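Local coordinates for protein peptidoglycan glycosyltransferase (Eggerthella lenta, PDB 4MNR) that is a penicillin-binding protein, pairing a dimerisation region with a larger domain related to the beta-lactamase fold, at residues 181-184 with 185-189; 320-323 with 324-328; 77-80 with 81-84. One frame throughout, in Å; residues are numbered along the deposited sequence.

Interaction 1: residues 181-184 with 185-189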
ATOM      1  N   TYR A 181      -5.380  -2.267  -7.252  1.00  8.78           N
ATOM      2  CA  TYR A 181      -6.091  -3.414  -6.690  1.00  9.80           C
ATOM      3  C   TYR A 181      -7.424  -2.966  -6.100  1.00 11.67           C
ATOM      4  O   TYR A 181      -7.564  -1.824  -5.674  1.00 10.79           O
ATOM      5  CB  TYR A 181      -5.291  -4.011  -5.532  1.00  9.25           C
ATOM      6  CG  TYR A 181      -4.029  -4.780  -5.886  1.00  8.23           C
ATOM      7  CD1 TYR A 181      -4.090  -6.136  -6.174  1.00 13.90           C
ATOM      8  CD2 TYR A 181      -2.788  -4.161  -5.894  1.00 11.31           C
ATOM      9  CE1 TYR A 181      -2.952  -6.855  -6.480  1.00 17.60           C
ATOM     10  CE2 TYR A 181      -1.643  -4.872  -6.209  1.00 13.23           C
ATOM     11  CZ  TYR A 181      -1.732  -6.217  -6.492  1.00 16.15           C
ATOM     12  OH  TYR A 181      -0.602  -6.953  -6.797  1.00 17.32           O
ATOM     13  N   ALA A 182      -8.398  -3.871  -6.041  1.00 11.99           N
ATOM     14  CA  ALA A 182      -9.554  -3.632  -5.173  1.00  9.43           C
ATOM     15  C   ALA A 182      -9.085  -3.827  -3.733  1.00 10.99           C
ATOM     16  O   ALA A 182      -8.491  -4.864  -3.409  1.00 10.66           O
ATOM     17  CB  ALA A 182     -10.646  -4.619  -5.483  1.00 12.51           C
ATOM     18  N   PRO A 183      -9.354  -2.846  -2.858  1.00  8.84           N
ATOM     19  CA  PRO A 183      -8.830  -2.963  -1.490  1.00  7.45           C
ATOM     20  C   PRO A 183      -9.705  -3.832  -0.600  1.00 11.94           C
ATOM     21  O   PRO A 183      -9.275  -4.221   0.492  1.00 13.69           O
ATOM     22  CB  PRO A 183      -8.841  -1.518  -0.984  1.00 10.88           C
ATOM     23  CG  PRO A 183      -9.988  -0.875  -1.735  1.00 10.07           C
ATOM     24  CD  PRO A 183      -9.957  -1.521  -3.119  1.00 10.94           C
ATOM     25  N   GLY A 184     -10.931  -4.101  -1.042  1.00 11.70           N
ATOM     26  CA  GLY A 184     -11.860  -4.827  -0.200  1.00 13.94           C
ATOM     27  C   GLY A 184     -12.013  -4.155   1.154  1.00 11.28           C
ATOM     28  O   GLY A 184     -11.919  -2.924   1.291  1.00  8.90           O
ATOM     29  N   SER A 185     -12.225  -4.969   2.179  0.63 12.17           N
ATOM     30  CA  SER A 185     -12.602  -4.448   3.480  0.63 12.17           C
ATOM     31  C   SER A 185     -11.529  -3.588   4.179  0.63 12.67           C
ATOM     32  O   SER A 185     -11.811  -2.948   5.187  0.63 12.73           O
ATOM     33  CB  SER A 185     -13.110  -5.595   4.370  0.63 12.61           C
ATOM     34  OG  SER A 185     -12.296  -6.746   4.207  0.63 14.69           O
ATOM     35  N   THR A 186     -10.314  -3.534   3.629  1.00 11.98           N
ATOM     36  CA  THR A 186      -9.302  -2.609   4.130  1.00 11.97           C
ATOM     37  C   THR A 186      -9.748  -1.149   3.977  1.00 11.11           C
ATOM     38  O   THR A 186      -9.423  -0.278   4.783  1.00 12.74           O
ATOM     39  CB  THR A 186      -7.958  -2.802   3.406  1.00 22.58           C
ATOM     40  OG1 THR A 186      -8.114  -3.788   2.379  1.00 38.19           O
ATOM     41  CG2 THR A 186      -6.951  -3.328   4.382  1.00 18.77           C
ATOM     42  N   PHE A 187     -10.524  -0.891   2.933  1.00  9.33           N
ATOM     43  CA  PHE A 187     -11.044   0.442   2.651  1.00  7.30           C
ATOM     44  C   PHE A 187     -12.038   0.912   3.715  1.00  9.97           C
ATOM     45  O   PHE A 187     -12.361   2.100   3.792  1.00  9.92           O
ATOM     46  CB  PHE A 187     -11.718   0.430   1.266  1.00  8.31           C
ATOM     47  CG  PHE A 187     -12.222   1.766   0.804  1.00 10.92           C
ATOM     48  CD1 PHE A 187     -11.364   2.704   0.231  1.00  9.31           C
ATOM     49  CD2 PHE A 187     -13.567   2.061   0.878  1.00  7.90           C
ATOM     50  CE1 PHE A 187     -11.837   3.930  -0.209  1.00 11.02           C
ATOM     51  CE2 PHE A 187     -14.055   3.295   0.444  1.00 11.37           C
ATOM     52  CZ  PHE A 187     -13.182   4.229  -0.105  1.00 11.92           C
ATOM     53  N   LYS A 188     -12.546  -0.015   4.524  1.00  8.51           N
ATOM     54  CA  LYS A 188     -13.455   0.382   5.597  1.00  8.45           C
ATOM     55  C   LYS A 188     -12.790   1.384   6.552  1.00  9.52           C
ATOM     56  O   LYS A 188     -13.481   2.132   7.240  1.00 12.58           O
ATOM     57  CB  LYS A 188     -13.995  -0.844   6.348  1.00  7.61           C
ATOM     58  CG  LYS A 188     -14.947  -1.682   5.504  1.00  8.60           C
ATOM     59  CD  LYS A 188     -15.354  -2.973   6.193  1.00  9.65           C
ATOM     60  CE  LYS A 188     -16.241  -3.808   5.242  1.00 13.25           C
ATOM     61  NZ  LYS A 188     -16.404  -5.177   5.753  1.00 19.07           N
ATOM     62  N   ILE A 189     -11.463   1.425   6.572  1.00  9.54           N
ATOM     63  CA  ILE A 189     -10.776   2.464   7.346  1.00  9.12           C
ATOM     64  C   ILE A 189     -11.229   3.846   6.855  1.00 10.29           C
ATOM     65  O   ILE A 189     -11.537   4.740   7.650  1.00 10.85           O
ATOM     66  CB  ILE A 189      -9.248   2.373   7.192  1.00  9.84           C
ATOM     67  CG1 ILE A 189      -8.708   1.066   7.785  1.00 12.67           C
ATOM     68  CG2 ILE A 189      -8.587   3.581   7.850  1.00 11.52           C
ATOM     69  CD1 ILE A 189      -7.235   0.852   7.502  1.00 13.29           C
TER

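Interaction 2: residues 320-323 with 324-328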
ATOM      1  N   THR A 320      -3.514   1.578  -5.161  1.00  8.05           N
ATOM      2  CA  THR A 320      -2.206   0.930  -5.090  1.00 10.44           C
ATOM      3  C   THR A 320      -1.918   0.490  -3.666  1.00 11.30           C
ATOM      4  O   THR A 320      -2.549   0.962  -2.730  1.00  8.75           O
ATOM      5  CB  THR A 320      -1.096   1.882  -5.545  1.00 10.88           C
ATOM      6  OG1 THR A 320      -1.109   3.065  -4.741  1.00 11.05           O
ATOM      7  CG2 THR A 320      -1.291   2.261  -6.986  1.00 12.32           C
ATOM      8  N   VAL A 321      -0.947  -0.402  -3.486  1.00 10.21           N
ATOM      9  CA  VAL A 321      -0.569  -0.805  -2.135  1.00  9.27           C
ATOM     10  C   VAL A 321       0.026   0.402  -1.399  1.00 10.60           C
ATOM     11  O   VAL A 321      -0.202   0.602  -0.202  1.00 10.11           O
ATOM     12  CB  VAL A 321       0.403  -1.996  -2.167  1.00 10.24           C
ATOM     13  CG1 VAL A 321       0.787  -2.419  -0.743  1.00 12.93           C
ATOM     14  CG2 VAL A 321      -0.251  -3.148  -2.924  1.00 11.41           C
ATOM     15  N   LEU A 322       0.752   1.238  -2.140  1.00  9.87           N
ATOM     16  CA  LEU A 322       1.280   2.484  -1.586  1.00 12.08           C
ATOM     17  C   LEU A 322       0.161   3.373  -1.047  1.00  6.97           C
ATOM     18  O   LEU A 322       0.273   3.909   0.064  1.00  9.71           O
ATOM     19  CB  LEU A 322       2.083   3.232  -2.657  1.00 12.55           C
ATOM     20  CG  LEU A 322       2.620   4.603  -2.262  1.00 12.25           C
ATOM     21  CD1 LEU A 322       3.538   4.520  -1.030  1.00 11.90           C
ATOM     22  CD2 LEU A 322       3.354   5.255  -3.434  1.00 14.32           C
ATOM     23  N   GLU A 323      -0.929   3.500  -1.812  1.00  7.63           N
ATOM     24  CA  GLU A 323      -2.070   4.292  -1.362  1.00  8.67           C
ATOM     25  C   GLU A 323      -2.657   3.711  -0.074  1.00  7.92           C
ATOM     26  O   GLU A 323      -2.985   4.455   0.847  1.00 10.24           O
ATOM     27  CB  GLU A 323      -3.158   4.374  -2.434  1.00 12.64           C
ATOM     28  CG  GLU A 323      -4.502   4.901  -1.929  1.00 13.48           C
ATOM     29  CD  GLU A 323      -4.455   6.359  -1.455  1.00 17.83           C
ATOM     30  OE1 GLU A 323      -3.695   7.171  -2.025  1.00 24.17           O
ATOM     31  OE2 GLU A 323      -5.191   6.694  -0.501  1.00 16.28           O
HETATM   32  N   MSE A 324      -2.785   2.392   0.002  1.00  8.87           N
HETATM   33  CA  MSE A 324      -3.328   1.805   1.227  1.00 10.31           C
HETATM   34  C   MSE A 324      -2.405   1.989   2.425  1.00 10.24           C
HETATM   35  O   MSE A 324      -2.861   2.144   3.549  1.00  9.98           O
HETATM   36  CB  MSE A 324      -3.728   0.330   1.030  1.00 11.50           C
HETATM   37  CG  MSE A 324      -4.807   0.144  -0.023  1.00 10.95           C
HETATM   38 SE   MSE A 324      -6.345   1.346   0.194  0.76 18.05          SE
HETATM   39  CE  MSE A 324      -6.885   0.830   1.998  1.00 17.28           C
ATOM     40  N   ALA A 325      -1.098   2.004   2.191  1.00  7.43           N
ATOM     41  CA  ALA A 325      -0.168   2.314   3.256  1.00  7.95           C
ATOM     42  C   ALA A 325      -0.355   3.764   3.690  1.00  9.38           C
ATOM     43  O   ALA A 325      -0.328   4.056   4.876  1.00 10.24           O
ATOM     44  CB  ALA A 325       1.270   2.052   2.813  1.00 11.23           C
HETATM   45  N   MSE A 326      -0.570   4.656   2.726  1.00  9.42           N
HETATM   46  CA  MSE A 326      -0.852   6.058   3.045  1.00  9.91           C
HETATM   47  C   MSE A 326      -2.128   6.218   3.867  1.00  9.31           C
HETATM   48  O   MSE A 326      -2.201   7.065   4.758  1.00 11.56           O
HETATM   49  CB  MSE A 326      -0.909   6.909   1.777  1.00 10.84           C
HETATM   50  CG  MSE A 326       0.468   6.964   1.086  1.00 13.42           C
HETATM   51 SE   MSE A 326       0.342   7.722  -0.702  0.68 30.13          SE
HETATM   52  CE  MSE A 326      -0.536   9.338  -0.214  1.00 25.16           C
ATOM     53  N   VAL A 327      -3.141   5.406   3.572  1.00 10.21           N
ATOM     54  CA  VAL A 327      -4.353   5.418   4.389  1.00 10.32           C
ATOM     55  C   VAL A 327      -4.002   5.060   5.831  1.00 12.76           C
ATOM     56  O   VAL A 327      -4.443   5.707   6.775  1.00 11.36           O
ATOM     57  CB  VAL A 327      -5.424   4.447   3.829  1.00  9.53           C
ATOM     58  CG1 VAL A 327      -6.525   4.234   4.858  1.00 14.38           C
ATOM     59  CG2 VAL A 327      -6.006   4.989   2.544  1.00 11.10           C
ATOM     60  N   GLY A 328      -3.177   4.033   5.996  1.00  8.05           N
ATOM     61  CA  GLY A 328      -2.684   3.665   7.305  1.00  9.94           C
ATOM     62  C   GLY A 328      -1.899   4.775   7.991  1.00 10.69           C
ATOM     63  O   GLY A 328      -2.043   4.997   9.198  1.00  9.51           O
TER

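Interaction 3: residues 77-80 with 81-84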
ATOM      1  N   LYS A  77      16.177   4.655 -13.599  1.00 16.93           N
ATOM      2  CA  LYS A  77      15.484   5.550 -14.523  1.00 17.97           C
ATOM      3  C   LYS A  77      15.172   6.909 -13.895  1.00 15.35           C
ATOM      4  O   LYS A  77      15.511   7.955 -14.458  1.00 19.10           O
ATOM      5  CB  LYS A  77      14.192   4.896 -15.026  1.00 21.12           C
ATOM      6  CG  LYS A  77      13.377   5.743 -15.995  1.00 27.49           C
ATOM      7  CD  LYS A  77      12.046   5.064 -16.291  1.00 31.07           C
ATOM      8  CE  LYS A  77      11.295   5.766 -17.406  1.00 39.38           C
ATOM      9  NZ  LYS A  77      10.090   6.471 -16.895  1.00 42.48           N
ATOM     10  N   ALA A  78      14.533   6.893 -12.729  1.00 15.13           N
ATOM     11  CA  ALA A  78      14.052   8.122 -12.107  1.00 18.32           C
ATOM     12  C   ALA A  78      15.186   9.075 -11.775  1.00 19.18           C
ATOM     13  O   ALA A  78      15.037  10.291 -11.878  1.00 21.46           O
ATOM     14  CB  ALA A  78      13.242   7.807 -10.854  1.00 16.33           C
ATOM     15  N   TYR A  79      16.326   8.517 -11.380  1.00 15.76           N
ATOM     16  CA  TYR A  79      17.456   9.339 -10.975  1.00 17.20           C
ATOM     17  C   TYR A  79      18.608   9.193 -11.954  1.00 20.23           C
ATOM     18  O   TYR A  79      19.766   9.411 -11.605  1.00 20.70           O
ATOM     19  CB  TYR A  79      17.867   9.010  -9.528  1.00 19.33           C
ATOM     20  CG  TYR A  79      16.801   9.463  -8.558  1.00 20.50           C
ATOM     21  CD1 TYR A  79      16.843  10.727  -7.981  1.00 24.68           C
ATOM     22  CD2 TYR A  79      15.713   8.651  -8.277  1.00 22.24           C
ATOM     23  CE1 TYR A  79      15.839  11.152  -7.115  1.00 27.54           C
ATOM     24  CE2 TYR A  79      14.716   9.063  -7.429  1.00 26.84           C
ATOM     25  CZ  TYR A  79      14.778  10.312  -6.855  1.00 27.51           C
ATOM     26  OH  TYR A  79      13.770  10.691  -5.998  1.00 29.94           O
ATOM     27  N   ASN A  80      18.273   8.842 -13.196  1.00 17.62           N
ATOM     28  CA  ASN A  80      19.277   8.652 -14.237  1.00 19.81           C
ATOM     29  C   ASN A  80      20.223   9.835 -14.391  1.00 23.40           C
ATOM     30  O   ASN A  80      21.433   9.653 -14.479  1.00 21.80           O
ATOM     31  CB  ASN A  80      18.613   8.328 -15.578  1.00 20.75           C
ATOM     32  CG  ASN A  80      19.609   7.882 -16.631  1.00 25.28           C
ATOM     33  OD1 ASN A  80      20.368   6.932 -16.425  1.00 24.92           O
ATOM     34  ND2 ASN A  80      19.599   8.554 -17.776  1.00 25.80           N
ATOM     35  N   ASP A  81      19.675  11.046 -14.408  1.00 21.85           N
ATOM     36  CA  ASP A  81      20.494  12.239 -14.587  1.00 28.47           C
ATOM     37  C   ASP A  81      21.530  12.436 -13.477  1.00 24.85           C
ATOM     38  O   ASP A  81      22.683  12.776 -13.758  1.00 27.50           O
ATOM     39  CB  ASP A  81      19.613  13.481 -14.738  1.00 36.52           C
ATOM     40  CG  ASP A  81      18.851  13.494 -16.049  1.00 47.36           C
ATOM     41  OD1 ASP A  81      19.338  12.880 -17.027  1.00 50.07           O
ATOM     42  OD2 ASP A  81      17.767  14.113 -16.105  1.00 53.31           O
ATOM     43  N   THR A  82      21.133  12.218 -12.230  1.00 23.35           N
ATOM     44  CA  THR A  82      22.073  12.384 -11.128  1.00 26.27           C
ATOM     45  C   THR A  82      23.081  11.239 -11.093  1.00 24.36           C
ATOM     46  O   THR A  82      24.249  11.442 -10.770  1.00 22.93           O
ATOM     47  CB  THR A  82      21.367  12.469  -9.765  1.00 32.62           C
ATOM     48  OG1 THR A  82      20.047  12.996  -9.937  1.00 42.15           O
ATOM     49  CG2 THR A  82      22.152  13.382  -8.835  1.00 31.86           C
ATOM     50  N   LEU A  83      22.625  10.038 -11.435  1.00 19.33           N
ATOM     51  CA  LEU A  83      23.493   8.863 -11.389  1.00 19.48           C
ATOM     52  C   LEU A  83      24.527   8.883 -12.504  1.00 21.43           C
ATOM     53  O   LEU A  83      25.652   8.425 -12.321  1.00 22.15           O
ATOM     54  CB  LEU A  83      22.660   7.582 -11.480  1.00 18.29           C
ATOM     55  CG  LEU A  83      21.839   7.263 -10.233  1.00 16.48           C
ATOM     56  CD1 LEU A  83      20.758   6.247 -10.555  1.00 16.50           C
ATOM     57  CD2 LEU A  83      22.783   6.743  -9.141  1.00 16.89           C
ATOM     58  N   LYS A  84      24.134   9.411 -13.658  1.00 24.83           N
ATOM     59  CA  LYS A  84      24.996   9.459 -14.833  1.00 32.03           C
ATOM     60  C   LYS A  84      26.178  10.401 -14.634  1.00 36.84           C
ATOM     61  O   LYS A  84      27.323  10.056 -14.929  1.00 38.40           O
ATOM     62  CB  LYS A  84      24.189   9.949 -16.031  1.00 37.08           C
ATOM     63  CG  LYS A  84      24.231   9.049 -17.236  1.00 44.53           C
ATOM     64  CD  LYS A  84      23.185   9.491 -18.245  1.00 51.04           C
ATOM     65  CE  LYS A  84      23.238  10.998 -18.461  1.00 56.54           C
ATOM     66  NZ  LYS A  84      22.200  11.469 -19.421  1.00 59.47           N
TER
HETATM   67  O   HOH W   1      16.783  11.731 -14.130  1.00 33.82           O

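Interaction 1: residues 181-184 with 185-189
Phe187 folds back on Gly184 and Pro183 where an extended loop tightens into a single turn of 3-10 helix. The firm part of the contact centres on the Gly184 carbonyl. Phe187 N donates to Gly184 O at 3.0 Å with an N-H...O angle of 158°, approaching tilted 29° from the carbonyl plane, and Phe187 CB rests 3.4 Å from that same oxygen. Beside it, Pro183 CG meets Phe187 CB at 3.7 Å, the two side chains running side by side in the same direction. CB makes the closest contact with the proline; with its CG anti to the backbone N (chi1 -176°), Phe187 leads its ring away. The looser part is the step before: Thr186 N reaches Pro183 O in a weak and doubtful bond of 3.4 Å. Neither part faces solvent, since every touching residue is buried. Ser185 to Lys188 spell the SxxK signature of penicillin-binding proteins; Lys188 NZ is bonded to Ser240 and Asn242, and one conformer of Ser185 bonds through OG to Thr403 N. The turn leads into helix 188-197, with Pro183 against Met324 of helix 321-332, Thr186 against Trp413 and Val415 of strand 409-418, and the Phe187 ring edge-to-face with Phe266.

Interaction 2: residues 320-323 with 324-328
Val327 N donates to Glu323 O over 2.9 Å, a length matched by the neighbouring bonds from Ala325 N to Val321 O and from Met326 N to Leu322 O. Together with Met324 N, which reaches Thr320 O at 3.1 Å, they form the unbroken i to i+4 ladder of a helix in its opening turns. The start is capped: Thr320 OG1 accepts from Glu323 N at 3.0 Å, so the threonine side chain satisfies an amide that has no earlier carbonyl of the helix to bond. On top of the ladder lie two side-chain pairs. Glu323 bends at chi2 (65°) and brings its carboxylate along the helix, where OE2 comes 3.6 Å from Val327 CG2; the valine branch also packs against the Glu323 carbonyl. The other carboxylate oxygen, OE1, is buried without a polar partner in the model, a setting that may raise the pKa of the acid. In the second pair, the selenomethionine Met326 lays its CG over Leu322 O at 3.2 Å and passes its SE across Leu322 CG at 4.2 Å, the two chains crossing at a slant. Met324, also a selenomethionine, folds its CG back beside the Thr320 carbonyl. The helix is buried near the centre of the chain: Val321 and Ala325 press on strands 130-135 and 425-431, while Met324 meets Trp413 and Val415 of strand 409-418.

Interaction 3: residues 77-80 with 81-84
Tyr79 and Asn80 pair with Leu83 and Lys84 through the backbone of a short helical turn. Leu83 N donates to Tyr79 O at 2.9 Å, almost in line with the carbonyl bond (C=O...N 167°), and Lys84 N donates to Asn80 O at 2.8 Å. A water completes the polar backbone contacts: it gives a proton to Ala78 O and accepts from Asp81 N at 3.0 Å. Apolar packing is modest, with Leu83 CD1 4.1 Å from Tyr79 CB. Mixed contacts add to it: Leu83 CG lies 3.3 Å from Tyr79 O, and Thr82 OG1 stands at the edge of the tyrosine ring, near its plane. Among the polar side chains, Asn80 has CG anti to its own N (chi1 -170°), which brings ND2 to 3.7 Å from Lys84 CD as the two chains pass at an angle; Asn80 OD1 is bonded to Arg27. Lys84 NZ and Asp81 OD1 form a long salt bridge of 4.0 Å on the exposed side. Tyr79 and Thr82 also reach Val343 and Val346 of the six-stranded mixed sheet. The arrangement is a junction of two short helices in the dimerisation-domain family region: Tyr79 leaves helix 74-78 and is at once the N-cap residue of helix 80-84.

Overall arrangement
Along the chain, interaction 3 comes first, then interaction 1, then interaction 2. The last two belong to the transpeptidase family region and adjoin each other, their centres about 10 Å apart: Ile189 packs on Val327 and Tyr181 on Val321. The loop and 3-10 turn before helix 188-197, through Tyr181 and Thr186, lean with helix 321-332 on strand 409-418 of the antiparallel five-stranded sheet, while the start of helix 188-197 meets strand 398-406, setting the SxxK segment against the core of the domain. Interaction 3 lies in the dimerisation region near the surface, its centre about 26 Å from that of interaction 2 and about 35 Å from that of interaction 1, touching neither.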